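Long-range contact in uncharacterized protein (Methanocella paludicola, PDB 5DMP), which is probably a DNA repair phosphoesterase of archaeal non-homologous end joining, removing phosphate-containing lesions from the 3' ends of broken DNA strands: residues L22-W31 and I97-I106. Sequence-based numbering, arbitrary orientation.
Sequences LEMGGVLKSW and IEQSYDQGKI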
loop_
_atom_site.group_PDB
_atom_site.type_symbol
_atom_site.label_atom_id
_atom_site.label_comp_id
_atom_site.label_asym_id
_atom_site.label_seq_id
_atom_site.Cartn_x
_atom_site.Cartn_y
_atom_site.Cartn_z
ATOM N N LEU A 22 -5.067 -2.883 -2.499
ATOM C CA LEU A 22 -5.028 -3.198 -3.890
ATOM C C LEU A 22 -6.410 -3.791 -4.275
ATOM O O LEU A 22 -6.893 -4.742 -3.603
ATOM C CB LEU A 22 -3.993 -4.333 -4.182
ATOM C CG LEU A 22 -2.526 -3.958 -3.856
ATOM C CD1 LEU A 22 -1.691 -5.243 -3.982
ATOM C CD2 LEU A 22 -2.053 -2.880 -4.848
ATOM N N GLU A 23 -6.940 -3.323 -5.386
ATOM C CA GLU A 23 -8.270 -3.841 -5.846
ATOM C C GLU A 23 -8.167 -5.237 -6.408
ATOM O O GLU A 23 -7.401 -5.473 -7.377
ATOM C CB GLU A 23 -8.771 -2.918 -6.895
ATOM C CG GLU A 23 -10.147 -3.383 -7.436
ATOM C CD GLU A 23 -10.693 -2.501 -8.543
ATOM O OE1 GLU A 23 -10.140 -1.411 -8.861
ATOM O OE2 GLU A 23 -11.752 -2.890 -9.075
ATOM N N MET A 24 -8.938 -6.165 -5.832
ATOM C CA MET A 24 -9.173 -7.461 -6.488
ATOM C C MET A 24 -10.484 -8.091 -6.014
ATOM O O MET A 24 -10.951 -7.810 -4.882
ATOM C CB MET A 24 -8.014 -8.432 -6.240
ATOM C CG MET A 24 -7.507 -8.577 -4.813
ATOM S SD MET A 24 -5.952 -9.526 -4.607
ATOM C CE MET A 24 -4.662 -8.305 -4.350
ATOM N N GLY A 25 -11.093 -8.907 -6.885
ATOM C CA GLY A 25 -12.358 -9.582 -6.534
ATOM C C GLY A 25 -13.430 -8.645 -5.980
ATOM O O GLY A 25 -14.153 -8.990 -5.026
ATOM N N GLY A 26 -13.483 -7.452 -6.553
ATOM C CA GLY A 26 -14.468 -6.430 -6.273
ATOM C C GLY A 26 -14.283 -5.636 -4.995
ATOM O O GLY A 26 -15.162 -4.923 -4.627
ATOM N N VAL A 27 -13.165 -5.760 -4.290
ATOM C CA VAL A 27 -12.987 -4.989 -3.035
ATOM C C VAL A 27 -11.526 -4.471 -3.018
ATOM O O VAL A 27 -10.776 -4.830 -3.900
ATOM C CB VAL A 27 -13.190 -5.838 -1.766
ATOM C CG1 VAL A 27 -14.662 -6.332 -1.668
ATOM C CG2 VAL A 27 -12.200 -6.986 -1.673
ATOM N N LEU A 28 -11.158 -3.734 -1.978
ATOM C CA LEU A 28 -9.762 -3.320 -1.806
ATOM C C LEU A 28 -9.185 -4.223 -0.704
ATOM O O LEU A 28 -9.523 -4.083 0.478
ATOM C CB LEU A 28 -9.759 -1.841 -1.309
ATOM C CG LEU A 28 -10.298 -0.853 -2.358
ATOM C CD1 LEU A 28 -10.192 0.604 -1.836
ATOM C CD2 LEU A 28 -9.629 -0.915 -3.723
ATOM N N LYS A 29 -8.311 -5.173 -1.072
ATOM C CA LYS A 29 -7.581 -5.956 -0.090
ATOM C C LYS A 29 -6.545 -5.047 0.587
ATOM O O LYS A 29 -5.884 -4.283 -0.121
ATOM C CB LYS A 29 -6.812 -7.122 -0.824
ATOM C CG LYS A 29 -7.635 -8.072 -1.704
ATOM C CD LYS A 29 -8.738 -8.782 -0.897
ATOM C CE LYS A 29 -8.166 -9.609 0.221
ATOM N NZ LYS A 29 -9.341 -10.370 0.785
ATOM N N SER A 30 -6.425 -5.110 1.916
ATOM C CA SER A 30 -5.803 -4.025 2.654
ATOM C C SER A 30 -4.751 -4.608 3.603
ATOM O O SER A 30 -4.949 -5.675 4.174
ATOM C CB SER A 30 -6.854 -3.278 3.467
ATOM O OG SER A 30 -7.775 -2.674 2.522
ATOM N N TRP A 31 -3.718 -3.827 3.858
ATOM C CA TRP A 31 -2.704 -4.162 4.851
ATOM C C TRP A 31 -2.324 -2.893 5.578
ATOM O O TRP A 31 -2.213 -1.803 4.953
ATOM C CB TRP A 31 -1.434 -4.671 4.153
ATOM C CG TRP A 31 -1.491 -6.013 3.449
ATOM C CD1 TRP A 31 -1.011 -7.238 3.958
ATOM C CD2 TRP A 31 -1.967 -6.298 2.123
ATOM N NE1 TRP A 31 -1.199 -8.228 3.005
ATOM C CE2 TRP A 31 -1.780 -7.695 1.886
ATOM C CE3 TRP A 31 -2.546 -5.517 1.088
ATOM C CZ2 TRP A 31 -2.137 -8.316 0.653
ATOM C CZ3 TRP A 31 -2.931 -6.114 -0.080
ATOM C CH2 TRP A 31 -2.761 -7.539 -0.293
ATOM N N ILE A 97 -4.125 -12.170 -10.033
ATOM C CA ILE A 97 -3.860 -11.481 -8.791
ATOM C C ILE A 97 -4.500 -12.231 -7.623
ATOM O O ILE A 97 -3.917 -12.337 -6.541
ATOM C CB ILE A 97 -4.289 -9.957 -8.880
ATOM C CG1 ILE A 97 -3.638 -9.113 -7.740
ATOM C CG2 ILE A 97 -5.833 -9.824 -8.838
ATOM C CD1 ILE A 97 -2.084 -9.047 -7.780
ATOM N N GLU A 98 -5.717 -12.784 -7.845
ATOM C CA GLU A 98 -6.355 -13.568 -6.808
ATOM C C GLU A 98 -5.576 -14.837 -6.488
ATOM O O GLU A 98 -5.402 -15.172 -5.313
ATOM C CB GLU A 98 -7.857 -13.857 -7.137
ATOM C CG GLU A 98 -8.756 -12.611 -7.297
ATOM C CD GLU A 98 -8.670 -11.949 -8.684
ATOM O OE1 GLU A 98 -7.978 -12.465 -9.620
ATOM O OE2 GLU A 98 -9.309 -10.865 -8.844
ATOM N N GLN A 99 -5.083 -15.532 -7.513
ATOM C CA GLN A 99 -4.212 -16.732 -7.291
ATOM C C GLN A 99 -2.924 -16.348 -6.571
ATOM O O GLN A 99 -2.476 -17.057 -5.651
ATOM C CB GLN A 99 -3.796 -17.394 -8.601
ATOM C CG GLN A 99 -4.964 -17.990 -9.333
ATOM C CD GLN A 99 -4.600 -18.548 -10.679
ATOM O OE1 GLN A 99 -3.787 -17.987 -11.440
ATOM N NE2 GLN A 99 -5.261 -19.657 -11.017
ATOM N N SER A 100 -2.329 -15.224 -7.002
ATOM C CA SER A 100 -1.192 -14.645 -6.251
ATOM C C SER A 100 -1.490 -14.401 -4.779
ATOM O O SER A 100 -0.677 -14.772 -3.896
ATOM C CB SER A 100 -0.728 -13.318 -6.931
ATOM O OG SER A 100 -0.297 -13.599 -8.262
ATOM N N TYR A 101 -2.626 -13.749 -4.476
ATOM C CA TYR A 101 -2.955 -13.434 -3.109
ATOM C C TYR A 101 -3.141 -14.747 -2.311
ATOM O O TYR A 101 -2.558 -14.914 -1.216
ATOM C CB TYR A 101 -4.264 -12.641 -3.061
ATOM C CG TYR A 101 -4.690 -12.300 -1.661
ATOM C CD1 TYR A 101 -5.473 -13.189 -0.872
ATOM C CD2 TYR A 101 -4.378 -11.064 -1.129
ATOM C CE1 TYR A 101 -5.858 -12.828 0.425
ATOM C CE2 TYR A 101 -4.777 -10.691 0.146
ATOM C CZ TYR A 101 -5.487 -11.570 0.917
ATOM O OH TYR A 101 -5.777 -11.087 2.167
ATOM N N ASP A 102 -3.953 -15.656 -2.886
ATOM C CA ASP A 102 -4.170 -16.992 -2.262
ATOM C C ASP A 102 -2.866 -17.723 -2.004
ATOM O O ASP A 102 -2.695 -18.261 -0.939
ATOM C CB ASP A 102 -5.144 -17.851 -3.063
ATOM C CG ASP A 102 -6.572 -17.304 -3.018
ATOM O OD1 ASP A 102 -6.899 -16.516 -2.099
ATOM O OD2 ASP A 102 -7.371 -17.658 -3.915
ATOM N N GLN A 103 -1.923 -17.676 -2.936
ATOM C CA GLN A 103 -0.618 -18.291 -2.700
ATOM C C GLN A 103 0.320 -17.525 -1.731
ATOM O O GLN A 103 1.343 -18.063 -1.299
ATOM C CB GLN A 103 0.083 -18.572 -4.035
ATOM C CG GLN A 103 1.488 -19.187 -3.933
ATOM C CD GLN A 103 2.162 -19.385 -5.300
ATOM O OE1 GLN A 103 2.479 -18.423 -5.983
ATOM N NE2 GLN A 103 2.362 -20.645 -5.703
ATOM N N GLY A 104 -0.001 -16.278 -1.377
ATOM C CA GLY A 104 0.867 -15.500 -0.453
ATOM C C GLY A 104 2.108 -14.921 -1.151
ATOM O O GLY A 104 3.139 -14.667 -0.495
ATOM N N LYS A 105 2.017 -14.721 -2.476
ATOM C CA LYS A 105 3.118 -14.110 -3.223
ATOM C C LYS A 105 2.591 -13.178 -4.306
ATOM O O LYS A 105 2.139 -13.603 -5.381
ATOM C CB LYS A 105 4.045 -15.203 -3.834
ATOM C CG LYS A 105 5.188 -14.649 -4.692
ATOM C CD LYS A 105 6.054 -15.858 -5.077
ATOM C CE LYS A 105 7.117 -15.502 -6.077
ATOM N NZ LYS A 105 7.855 -16.772 -6.348
ATOM N N ILE A 106 2.628 -11.875 -4.017
ATOM C CA ILE A 106 2.080 -10.917 -4.960
ATOM C C ILE A 106 3.267 -10.083 -5.470
ATOM O O ILE A 106 4.070 -9.563 -4.652
ATOM C CB ILE A 106 1.086 -9.964 -4.205
ATOM C CG1 ILE A 106 -0.187 -10.740 -3.735
ATOM C CG2 ILE A 106 0.715 -8.741 -5.066
ATOM C CD1 ILE A 106 -1.045 -9.961 -2.702
HETATM O O HOH W 1 -5.452 -8.375 2.939
#
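Tyr101 reaches between Lys29 and Trp31: with CG anti to the backbone N (chi1 179°), the ring extends from helix 97-103 toward the hairpin. The bent Lys29 chain crosses it at about a right angle and lays CE 3.4 Å from Tyr101 CZ; its methylenes pack on the ring while NZ goes on to a salt bridge with Asp52, a double use that suits a lysine. Trp31 slides past in the opposite direction, CZ2 3.6 Å from Tyr101 CE2, the two ring planes inclined at 57°. A water that donates to Ser30 O also hydrogen-bonds Tyr101 OH (2.8 Å), linking the phenol to the strand. The helix thereby packs against the hairpin of strands 16-24 and 27-33, whose type I' turn from Met24 to Val27 has Gly25 and Gly26 at its central, positive-phi positions, which glycine adopts easily. Chi1 and chi2 carry the flexible, unbranched Met24 SD obliquely beside the Tyr101 ring, a Met-aromatic contact, and the bend at chi3 turns CE to 3.6 Å from Ile97 CG1. With an alanine in place of Tyr101, Lys29 and Trp31 would probably lose the surface they pack on, and the water its phenol partner. Ile106, coming from the opposite direction, sets CD1 3.8 Å from Trp31 CH2. At the turn, Gly25 N gives Glu98 OE2, on its anti lone pair, a long, bent bond (3.3 Å).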